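PDB 3CX3: lipoprotein from Streptococcus pneumoniae, which binds zinc and, as a lipoprotein homologous with ABC transporter components, probably delivers the metal to a membrane importer for uptake into the cell. Local coordinates for residues A[18-23]-A[61-66]; A[42-47]-A[118-123]; A[46-51]-A[70-75]; A[95-100]-A[186-191]. One frame throughout, in Å; residues are numbered along the deposited sequence.

Contact 1: A[18-23]-A[61-66]; sequences YPIYAM and VFVYHS
Ile20 meets the strand and loop 61-66 with both branches of its side chain, which its first torsion (chi1 -78°) sets apart: CG2 lies opposite the backbone N, whereas CG1 is turned opposite the carbonyl carbon and carries CD1 onward. The two branches therefore reach successive residues. CG2 lies against the end of strand 61-64, with Ile20 CG2 3.4 Å from Val63 O and 3.7 Å from Val63 CG1. Val63 CB leaves the strand toward the helix, and CG1, anti to the backbone N (chi1 180°), is the methyl that touches; the two side chains pass at a slant. The other branch follows the backbone as it leaves the strand: Ile20 CG1 lies 4.0 Å from Tyr64 C, and Ile20 CD1 ends 3.9 Å from His65 CB. Here the isoleucine and histidine side chains run at about a right angle, and the methyl approaches the imidazole obliquely. The contact is buried and made by van der Waals packing alone, partly against backbone atoms, a single branched residue bridging three consecutive positions. The polar atoms of His65 are satisfied elsewhere: ND1 bonds Glu131, NE2 bonds Pro119 O and the backbone N bonds Glu70, while Trp122 meets the ring edge-to-face. Ile20 also touches Thr15 on the neighbouring strand and Glu131 on helix 125-142, so it sits where sheet, helix and loop converge. Helix 18-28, directly after strand 12-15, packs here beside the C-terminal end of parallel strand 61-64, an alpha/beta layer of the N-terminal lobe in a two-lobed metal-binding protein of the ABC transporter type.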
# COMPACT_ATOMS: atom_id res chain seq x y z
N TYR A 18 -6.60 0.20 -3.18
CA TYR A 18 -6.70 1.61 -2.75
C TYR A 18 -5.53 2.56 -3.03
O TYR A 18 -5.75 3.66 -3.55
CB TYR A 18 -7.12 1.75 -1.29
CG TYR A 18 -6.95 3.17 -0.81
CD1 TYR A 18 -7.89 4.14 -1.17
CD2 TYR A 18 -5.85 3.56 -0.04
CE1 TYR A 18 -7.75 5.47 -0.73
CE2 TYR A 18 -5.70 4.89 0.39
CZ TYR A 18 -6.66 5.84 0.03
OH TYR A 18 -6.57 7.15 0.42
N PRO A 19 -4.28 2.21 -2.62
CA PRO A 19 -3.20 3.16 -2.89
C PRO A 19 -3.18 3.54 -4.36
O PRO A 19 -2.78 4.63 -4.70
CB PRO A 19 -1.93 2.38 -2.54
CG PRO A 19 -2.37 1.36 -1.55
CD PRO A 19 -3.80 1.02 -1.89
N ILE A 20 -3.63 2.62 -5.21
CA ILE A 20 -3.68 2.86 -6.65
C ILE A 20 -4.89 3.74 -6.99
O ILE A 20 -4.77 4.74 -7.70
CB ILE A 20 -3.72 1.53 -7.44
CG1 ILE A 20 -2.33 0.88 -7.53
CG2 ILE A 20 -4.16 1.79 -8.84
CD1 ILE A 20 -1.42 1.18 -6.37
N TYR A 21 -6.07 3.34 -6.49
CA TYR A 21 -7.28 4.13 -6.63
C TYR A 21 -6.98 5.59 -6.38
O TYR A 21 -7.21 6.44 -7.25
CB TYR A 21 -8.33 3.65 -5.63
CG TYR A 21 -9.67 4.34 -5.75
CD1 TYR A 21 -10.40 4.29 -6.94
CD2 TYR A 21 -10.21 5.04 -4.66
CE1 TYR A 21 -11.62 4.92 -7.06
CE2 TYR A 21 -11.44 5.68 -4.77
CZ TYR A 21 -12.14 5.61 -5.97
OH TYR A 21 -13.37 6.23 -6.08
N ALA A 22 -6.42 5.85 -5.20
CA ALA A 22 -6.23 7.17 -4.64
C ALA A 22 -5.18 7.96 -5.37
O ALA A 22 -5.25 9.18 -5.43
CB ALA A 22 -5.85 7.05 -3.20
N MSE A 23 -4.20 7.27 -5.90
CA MSE A 23 -3.07 7.91 -6.52
C MSE A 23 -3.34 8.23 -7.99
O MSE A 23 -2.77 9.17 -8.54
CB MSE A 23 -1.85 7.01 -6.39
CG MSE A 23 -0.65 7.70 -5.87
SE MSE A 23 0.68 6.48 -5.13
CE MSE A 23 2.07 7.76 -5.03
N VAL A 61 -8.28 2.07 -19.52
CA VAL A 61 -7.00 1.96 -18.81
C VAL A 61 -7.14 1.09 -17.57
O VAL A 61 -8.09 1.24 -16.82
CB VAL A 61 -6.44 3.36 -18.40
CG1 VAL A 61 -5.22 3.22 -17.48
CG2 VAL A 61 -6.13 4.22 -19.65
N PHE A 62 -6.19 0.18 -17.37
CA PHE A 62 -6.12 -0.54 -16.12
C PHE A 62 -4.78 -0.37 -15.43
O PHE A 62 -3.71 -0.57 -16.03
CB PHE A 62 -6.46 -2.01 -16.29
CG PHE A 62 -6.37 -2.80 -15.01
CD1 PHE A 62 -7.29 -2.59 -13.97
CD2 PHE A 62 -5.38 -3.76 -14.85
CE1 PHE A 62 -7.21 -3.32 -12.80
CE2 PHE A 62 -5.31 -4.52 -13.66
CZ PHE A 62 -6.22 -4.29 -12.64
N VAL A 63 -4.85 -0.01 -14.15
CA VAL A 63 -3.67 0.33 -13.36
C VAL A 63 -3.55 -0.55 -12.13
O VAL A 63 -4.45 -0.55 -11.27
CB VAL A 63 -3.68 1.82 -12.92
CG1 VAL A 63 -2.46 2.14 -12.10
CG2 VAL A 63 -3.74 2.73 -14.12
N TYR A 64 -2.44 -1.29 -12.05
CA TYR A 64 -2.12 -2.05 -10.85
C TYR A 64 -0.80 -1.59 -10.22
O TYR A 64 -0.12 -0.71 -10.77
CB TYR A 64 -2.22 -3.59 -11.09
CG TYR A 64 -1.12 -4.16 -11.93
CD1 TYR A 64 -1.12 -4.01 -13.30
CD2 TYR A 64 -0.06 -4.85 -11.34
CE1 TYR A 64 -0.09 -4.54 -14.07
CE2 TYR A 64 0.97 -5.37 -12.10
CZ TYR A 64 0.95 -5.20 -13.46
OH TYR A 64 1.97 -5.73 -14.22
N HIS A 65 -0.44 -2.15 -9.06
CA HIS A 65 0.78 -1.75 -8.34
C HIS A 65 2.02 -2.36 -8.96
O HIS A 65 2.89 -1.63 -9.42
CB HIS A 65 0.66 -2.06 -6.84
CG HIS A 65 1.91 -1.84 -6.04
ND1 HIS A 65 2.47 -0.59 -5.82
CD2 HIS A 65 2.69 -2.71 -5.34
CE1 HIS A 65 3.55 -0.71 -5.07
NE2 HIS A 65 3.70 -1.98 -4.75
N SER A 66 2.08 -3.70 -8.99
CA SER A 66 3.34 -4.42 -9.25
C SER A 66 3.16 -5.88 -9.60
O SER A 66 2.24 -6.53 -9.11
CB SER A 66 4.24 -4.34 -8.02
OG SER A 66 5.38 -5.15 -8.15

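Contact 2: A[42-47]-A[118-123]; sequences GIHSFE and DPHTWL. With ZN (zinc ion), chain E.
The imidazoles of His44 and His120 meet rim to rim at the zinc ion, neither lying over the other's face; their planes are 34° apart and their centroids 5.2 Å. His120 NE2 sits at the edge of the His44 ring, near its plane, whereas His44 NE2 comes to the His120 ring obliquely. At another edge of His120, in its plane, lies the carboxylate of Asp118, and one face of the Trp122 ring has His120 CA above its rim. Each NE2 binds the metal: His44 NE2 and His120 NE2 both stand 2.0 Å from the zinc. The 3.4 Å between His44 NE2 and His120 NE2 reflects this shared ligation. On the side of the ring away from the metal, His120 ND1 donates to Asp118 OD1 over 2.9 Å, the acceptor being met on its syn side. The backbone N of His120 reaches the same oxygen from the opposite face of the carboxylate, closing an Asx turn. Two bonds thus grip OD1, one of them fixing the rotation of the ring. His184 and Glu259 complete the four-residue site. Because His120 puts NE2 on the metal and ND1 on a carboxylate, Asp118 acts as a second-shell residue that orients His120 and may make its imidazole a stronger donor to zinc.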
# COMPACT_ATOMS: atom_id res chain seq x y z
N GLY A 42 -9.10 -8.71 -0.23
CA GLY A 42 -7.74 -8.54 0.30
C GLY A 42 -6.64 -8.78 -0.72
O GLY A 42 -6.42 -9.92 -1.15
N ILE A 43 -5.94 -7.70 -1.07
CA ILE A 43 -5.08 -7.62 -2.27
C ILE A 43 -4.08 -8.78 -2.46
O ILE A 43 -3.76 -9.12 -3.60
CB ILE A 43 -4.31 -6.24 -2.36
CG1 ILE A 43 -3.57 -6.09 -3.69
CG2 ILE A 43 -3.33 -6.04 -1.19
CD1 ILE A 43 -4.44 -5.95 -4.91
N HIS A 44 -3.59 -9.32 -1.34
CA HIS A 44 -2.61 -10.40 -1.30
C HIS A 44 -3.18 -11.76 -1.79
O HIS A 44 -2.52 -12.49 -2.54
CB HIS A 44 -2.03 -10.53 0.11
CG HIS A 44 -1.13 -9.40 0.51
ND1 HIS A 44 0.22 -9.37 0.23
CD2 HIS A 44 -1.38 -8.26 1.21
CE1 HIS A 44 0.75 -8.26 0.71
NE2 HIS A 44 -0.20 -7.57 1.30
N SER A 45 -4.40 -12.09 -1.38
CA SER A 45 -5.03 -13.37 -1.73
C SER A 45 -6.09 -13.25 -2.85
O SER A 45 -6.68 -14.26 -3.25
CB SER A 45 -5.65 -14.00 -0.49
OG SER A 45 -6.73 -13.19 -0.04
N PHE A 46 -6.33 -12.03 -3.32
CA PHE A 46 -7.45 -11.74 -4.22
C PHE A 46 -7.20 -12.25 -5.63
O PHE A 46 -6.10 -12.08 -6.18
CB PHE A 46 -7.71 -10.23 -4.25
CG PHE A 46 -8.76 -9.81 -5.24
CD1 PHE A 46 -10.12 -9.84 -4.88
CD2 PHE A 46 -8.41 -9.39 -6.52
CE1 PHE A 46 -11.11 -9.45 -5.81
CE2 PHE A 46 -9.39 -9.00 -7.44
CZ PHE A 46 -10.74 -9.03 -7.08
N GLU A 47 -8.20 -12.86 -6.24
CA GLU A 47 -8.08 -13.28 -7.64
C GLU A 47 -9.34 -12.82 -8.35
O GLU A 47 -10.44 -13.17 -7.92
CB GLU A 47 -7.91 -14.80 -7.78
CG GLU A 47 -6.77 -15.41 -6.96
CD GLU A 47 -5.40 -15.26 -7.61
OE1 GLU A 47 -5.29 -14.67 -8.70
OE2 GLU A 47 -4.40 -15.75 -7.02
N ASP A 118 9.35 -7.63 -1.27
CA ASP A 118 8.38 -6.87 -0.50
C ASP A 118 7.79 -5.75 -1.37
O ASP A 118 8.51 -4.83 -1.77
CB ASP A 118 8.98 -6.32 0.80
CG ASP A 118 7.95 -5.59 1.67
OD1 ASP A 118 6.84 -5.33 1.21
OD2 ASP A 118 8.23 -5.26 2.83
N PRO A 119 6.47 -5.81 -1.62
CA PRO A 119 5.79 -4.85 -2.49
C PRO A 119 5.38 -3.53 -1.84
O PRO A 119 4.85 -2.65 -2.54
CB PRO A 119 4.52 -5.61 -2.88
CG PRO A 119 4.20 -6.49 -1.69
CD PRO A 119 5.55 -6.85 -1.11
N HIS A 120 5.61 -3.40 -0.53
CA HIS A 120 4.82 -2.51 0.35
C HIS A 120 5.33 -1.09 0.38
O HIS A 120 5.16 -0.33 1.34
CB HIS A 120 4.81 -3.04 1.75
CG HIS A 120 3.79 -4.08 2.00
ND1 HIS A 120 4.11 -5.42 2.07
CD2 HIS A 120 2.45 -3.99 2.27
CE1 HIS A 120 3.01 -6.11 2.36
NE2 HIS A 120 1.99 -5.26 2.48
N THR A 121 5.94 -0.75 -0.73
CA THR A 121 6.41 0.56 -1.04
C THR A 121 5.50 1.71 -0.57
O THR A 121 5.91 2.52 0.26
CB THR A 121 6.69 0.53 -2.53
OG1 THR A 121 8.11 0.42 -2.74
CG2 THR A 121 6.06 1.68 -3.24
N TRP A 122 4.25 1.72 -1.03
CA TRP A 122 3.39 2.89 -0.94
C TRP A 122 3.37 3.60 0.42
O TRP A 122 2.93 4.75 0.49
CB TRP A 122 1.97 2.51 -1.39
CG TRP A 122 1.29 1.45 -0.56
CD1 TRP A 122 0.50 1.65 0.51
CD2 TRP A 122 1.31 0.02 -0.79
NE1 TRP A 122 0.04 0.45 1.00
CE2 TRP A 122 0.51 -0.57 0.22
CE3 TRP A 122 1.93 -0.81 -1.74
CZ2 TRP A 122 0.30 -1.96 0.31
CZ3 TRP A 122 1.74 -2.20 -1.65
CH2 TRP A 122 0.92 -2.76 -0.64
N LEU A 123 3.87 2.93 1.45
CA LEU A 123 3.84 3.38 2.86
C LEU A 123 5.03 4.23 3.22
O LEU A 123 5.13 4.78 4.32
CB LEU A 123 3.80 2.18 3.79
CG LEU A 123 2.44 1.47 3.86
CD1 LEU A 123 2.55 0.25 4.78
CD2 LEU A 123 1.29 2.42 4.30
ZN ZN E . 0.25 -6.29 2.77

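Contact 3: A[46-51]-A[70-75]; sequences FEPSAN and ESWAGS
Pro48 sets its CG-CD edge on one face of the Trp72 indole, and this is the close-packed part of the contact. Pro48 CG stands 3.5 Å from the centroid of the five-membered ring and only 9° off its normal, a CH-pi contact, while Pro48 CD comes within 3.4 Å of Trp72 CD2 at the junction of the two rings. The opposite face of the indole is backed by Glu70 CB, 3.7 Å above its plane, from the same loop. A first torsion of 84° holds Trp72 CG between its backbone N and carbonyl carbon and turns the ring out toward the proline. Farther along the indole, Phe46 presents its edge to the six-membered ring in an offset edge-to-face pair, planes 66° apart, with Phe46 CD2 3.6 Å from Trp72 CH2. The backbone joins in, Phe46 O lying 3.2 Å from Trp72 CZ3. Toward solvent the fit slackens: exposed Glu47 bends back so that its OE1 merely comes to 4.1 Å from Trp72 CE3. Beyond the proline, Ser49 is the N-cap of helix 50-58, its OG accepting a weak bond from Asn51 N and another bond from Asp52 N. The arrangement is a proline CH-pi contact joined to an offset edge-to-face aromatic pair, at the surface of the N-terminal lobe, where the lead-in to helix 50-58 meets the loop after strand 61-64.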
# COMPACT_ATOMS: atom_id res chain seq x y z
N PHE A 46 -6.33 -12.03 -3.32
CA PHE A 46 -7.45 -11.74 -4.22
C PHE A 46 -7.20 -12.25 -5.63
O PHE A 46 -6.10 -12.08 -6.18
CB PHE A 46 -7.71 -10.23 -4.25
CG PHE A 46 -8.76 -9.81 -5.24
CD1 PHE A 46 -10.12 -9.84 -4.88
CD2 PHE A 46 -8.41 -9.39 -6.52
CE1 PHE A 46 -11.11 -9.45 -5.81
CE2 PHE A 46 -9.39 -9.00 -7.44
CZ PHE A 46 -10.74 -9.03 -7.08
N GLU A 47 -8.20 -12.86 -6.24
CA GLU A 47 -8.08 -13.28 -7.64
C GLU A 47 -9.34 -12.82 -8.35
O GLU A 47 -10.44 -13.17 -7.92
CB GLU A 47 -7.91 -14.80 -7.78
CG GLU A 47 -6.77 -15.41 -6.96
CD GLU A 47 -5.40 -15.26 -7.61
OE1 GLU A 47 -5.29 -14.67 -8.70
OE2 GLU A 47 -4.40 -15.75 -7.02
N PRO A 48 -9.19 -12.03 -9.43
CA PRO A 48 -10.32 -11.42 -10.13
C PRO A 48 -11.29 -12.45 -10.73
O PRO A 48 -10.87 -13.38 -11.41
CB PRO A 48 -9.65 -10.62 -11.25
CG PRO A 48 -8.32 -11.31 -11.44
CD PRO A 48 -7.90 -11.69 -10.07
N SER A 49 -12.58 -12.26 -10.44
CA SER A 49 -13.67 -13.01 -11.09
C SER A 49 -13.66 -12.83 -12.62
O SER A 49 -12.99 -11.94 -13.14
CB SER A 49 -15.01 -12.53 -10.55
OG SER A 49 -15.38 -11.28 -11.12
N ALA A 50 -14.40 -13.68 -13.33
CA ALA A 50 -14.59 -13.50 -14.78
C ALA A 50 -15.15 -12.11 -15.11
O ALA A 50 -14.92 -11.57 -16.19
CB ALA A 50 -15.51 -14.57 -15.32
N ASN A 51 -15.87 -11.55 -14.14
CA ASN A 51 -16.55 -10.26 -14.26
C ASN A 51 -15.57 -9.10 -14.25
O ASN A 51 -15.65 -8.21 -15.09
CB ASN A 51 -17.51 -10.11 -13.08
CG ASN A 51 -18.90 -9.72 -13.49
OD1 ASN A 51 -19.58 -10.45 -14.22
ND2 ASN A 51 -19.35 -8.58 -12.98
N GLU A 70 -0.14 -7.95 -7.46
CA GLU A 70 -1.17 -8.41 -8.36
C GLU A 70 -0.52 -9.29 -9.44
O GLU A 70 -0.13 -8.81 -10.51
CB GLU A 70 -1.91 -7.22 -8.95
CG GLU A 70 -2.37 -6.19 -7.91
CD GLU A 70 -1.47 -4.96 -7.85
OE1 GLU A 70 -0.21 -5.14 -7.86
OE2 GLU A 70 -2.04 -3.83 -7.83
N SER A 71 -0.39 -10.58 -9.10
CA SER A 71 0.21 -11.63 -9.95
C SER A 71 -0.58 -11.95 -11.23
O SER A 71 0.03 -12.25 -12.25
CB SER A 71 0.38 -12.93 -9.17
OG SER A 71 1.47 -12.84 -8.28
N TRP A 72 -1.92 -11.95 -11.16
CA TRP A 72 -2.71 -11.88 -12.39
C TRP A 72 -2.45 -10.44 -12.83
O TRP A 72 -2.38 -9.56 -11.98
CB TRP A 72 -4.20 -12.03 -12.10
CG TRP A 72 -4.80 -10.70 -11.71
CD1 TRP A 72 -5.32 -9.73 -12.55
CD2 TRP A 72 -4.85 -10.16 -10.40
NE1 TRP A 72 -5.71 -8.63 -11.81
CE2 TRP A 72 -5.43 -8.87 -10.49
CE3 TRP A 72 -4.48 -10.65 -9.14
CZ2 TRP A 72 -5.65 -8.08 -9.39
CZ3 TRP A 72 -4.69 -9.86 -8.05
CH2 TRP A 72 -5.27 -8.58 -8.17
N ALA A 73 -2.29 -10.17 -14.11
CA ALA A 73 -2.09 -8.78 -14.56
C ALA A 73 -1.09 -8.84 -15.65
O ALA A 73 -1.29 -8.29 -16.74
CB ALA A 73 -1.58 -7.87 -13.43
N GLY A 74 0.03 -9.48 -15.33
CA GLY A 74 0.82 -10.16 -16.31
C GLY A 74 -0.11 -11.31 -16.59
O GLY A 74 -0.73 -11.86 -15.67
N SER A 75 -0.27 -11.64 -17.86
CA SER A 75 -1.18 -12.71 -18.25
C SER A 75 -2.59 -12.23 -18.60
O SER A 75 -3.37 -13.00 -19.17
CB SER A 75 -1.18 -13.83 -17.21
OG SER A 75 -0.01 -14.61 -17.38

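Contact 4: A[95-100]-A[186-191]; sequences TLERVP and AFSYLA
Glu97 takes hold of the start of helix 188-193 by both its side chain and its backbone, in a contact that links the two lobes of this metal-binding fold: residues 95-100 follow the last strand of the N-terminal sheet, and 186-191 follow strand 180-182 of the second sheet. Two hydrogen bonds form the first shell. Ser188 OG donates to Glu97 OE1 over 2.7 Å, approaching on the anti side and 26° out of the carboxylate plane. Glu97 N in turn donates to Tyr189 OH over 2.9 Å, at an N-H...acceptor angle of 149°. Between these bonds the carboxylate lies over the phenol ring, nearly parallel to it at 13°, with Glu97 OE1 3.8 Å above the ring plane and over its centre. The two side chains run past each other in opposite directions. This follows from the glutamate torsions: CG stands between the backbone N and carbonyl carbon (chi1 76°), and the chain is extended from there. Leu96 adds an apolar flank to the phenol oxygen through its CB.

In the next shell, Tyr189 OH also bonds Asp118 O, and a backbone bond ties Glu97 to Asp118, so the loop and the residue behind zinc ligand His120 are held together. Glu97 OE2 has a long, weak ion pair with Lys192 one helical turn on from Ser188. Nearest of all to the phenol among the leucine atoms is Leu96 CA, 3.5 Å from Tyr189 OH.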
# COMPACT_ATOMS: atom_id res chain seq x y z
N THR A 95 12.76 -0.16 -7.51
CA THR A 95 13.57 -1.26 -7.00
C THR A 95 13.02 -1.68 -5.64
O THR A 95 12.99 -0.87 -4.72
CB THR A 95 15.10 -0.87 -6.96
OG1 THR A 95 15.59 -0.85 -5.62
CG2 THR A 95 15.35 0.50 -7.59
N LEU A 96 12.57 -2.93 -5.54
CA LEU A 96 11.97 -3.49 -4.30
C LEU A 96 12.95 -4.33 -3.48
O LEU A 96 13.73 -5.11 -4.03
CB LEU A 96 10.72 -4.34 -4.61
CG LEU A 96 9.56 -3.90 -5.50
CD1 LEU A 96 8.61 -5.07 -5.74
CD2 LEU A 96 8.79 -2.72 -4.95
N GLU A 97 12.88 -4.19 -2.17
CA GLU A 97 13.76 -4.96 -1.29
C GLU A 97 13.29 -6.41 -1.13
O GLU A 97 12.09 -6.69 -1.00
CB GLU A 97 14.02 -4.24 0.07
CG GLU A 97 12.89 -4.26 1.13
CD GLU A 97 12.97 -3.11 2.17
OE1 GLU A 97 12.05 -3.01 3.01
OE2 GLU A 97 13.93 -2.29 2.14
N ARG A 98 14.26 -7.33 -1.19
CA ARG A 98 14.04 -8.77 -1.11
C ARG A 98 13.56 -9.21 0.29
O ARG A 98 14.01 -8.67 1.31
CB ARG A 98 15.34 -9.49 -1.48
CG ARG A 98 15.15 -10.92 -1.92
CD ARG A 98 16.50 -11.60 -2.15
NE ARG A 98 16.50 -13.02 -1.79
CZ ARG A 98 17.41 -13.61 -1.01
NH1 ARG A 98 18.44 -12.93 -0.52
NH2 ARG A 98 17.31 -14.91 -0.75
N VAL A 99 12.64 -10.19 0.31
CA VAL A 99 12.09 -10.74 1.56
C VAL A 99 13.21 -11.43 2.35
O VAL A 99 13.76 -12.43 1.91
CB VAL A 99 10.90 -11.71 1.33
CG1 VAL A 99 10.49 -12.41 2.62
CG2 VAL A 99 9.72 -10.96 0.75
N PRO A 100 13.51 -10.88 3.54
CA PRO A 100 14.81 -11.01 4.19
C PRO A 100 15.30 -12.39 4.61
O PRO A 100 14.71 -13.43 4.29
CB PRO A 100 14.69 -10.08 5.41
CG PRO A 100 13.56 -9.14 5.05
CD PRO A 100 12.61 -10.03 4.34
N ALA A 186 3.96 -5.25 6.67
CA ALA A 186 3.66 -4.22 5.71
C ALA A 186 4.51 -2.93 5.80
O ALA A 186 4.63 -2.22 4.82
CB ALA A 186 2.18 -3.88 5.76
N PHE A 187 5.08 -2.66 6.97
CA PHE A 187 5.67 -1.37 7.28
C PHE A 187 7.17 -1.31 7.14
O PHE A 187 7.82 -0.41 7.66
CB PHE A 187 5.20 -0.95 8.67
CG PHE A 187 3.71 -0.77 8.75
CD1 PHE A 187 3.14 0.47 8.52
CD2 PHE A 187 2.88 -1.86 8.99
CE1 PHE A 187 1.76 0.63 8.55
CE2 PHE A 187 1.51 -1.70 9.02
CZ PHE A 187 0.95 -0.45 8.79
N SER A 188 7.71 -2.29 6.41
CA SER A 188 9.13 -2.53 6.27
C SER A 188 9.85 -1.35 5.62
O SER A 188 11.04 -1.14 5.86
CB SER A 188 9.32 -3.83 5.47
OG SER A 188 10.67 -4.04 5.05
N TYR A 189 9.11 -0.58 4.82
CA TYR A 189 9.63 0.50 3.99
C TYR A 189 9.51 1.79 4.73
O TYR A 189 10.40 2.66 4.65
CB TYR A 189 8.83 0.62 2.69
CG TYR A 189 9.23 -0.35 1.63
CD1 TYR A 189 10.27 -0.07 0.76
CD2 TYR A 189 8.57 -1.57 1.50
CE1 TYR A 189 10.64 -0.98 -0.21
CE2 TYR A 189 8.93 -2.48 0.54
CZ TYR A 189 9.96 -2.18 -0.31
OH TYR A 189 10.31 -3.10 -1.26
N LEU A 190 8.38 1.95 5.42
CA LEU A 190 8.21 3.04 6.35
C LEU A 190 9.32 2.94 7.38
O LEU A 190 10.25 3.73 7.35
CB LEU A 190 6.82 2.99 7.01
CG LEU A 190 6.35 4.23 7.79
CD1 LEU A 190 4.83 4.21 8.01
CD2 LEU A 190 7.10 4.34 9.14
N ALA A 191 9.25 1.93 8.24
CA ALA A 191 10.24 1.71 9.30
C ALA A 191 11.68 2.08 8.92
O ALA A 191 12.38 2.76 9.68
CB ALA A 191 10.18 0.27 9.79

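Overall arrangement
From the N terminus, contact 1 opens on helix 18-28 and closes at the end of strand 61-64. Inside that loop, contacts 2 and 3 open from overlapping residues, sharing Phe46 and Glu47; contact 3 closes soon after, at 70-75, whereas contact 2 runs on to 118-123. Both therefore cross contact 1. Contact 4 starts at 95-100, before contact 2 closes, crosses it, and ends far along the chain at 186-191. Contacts 1 and 3 lie within the N-terminal lobe and touch through the loop that follows strand 61-64. Contact 2 joins two loops at the zinc and touches all the others, and contact 4 carries the connection into the second lobe.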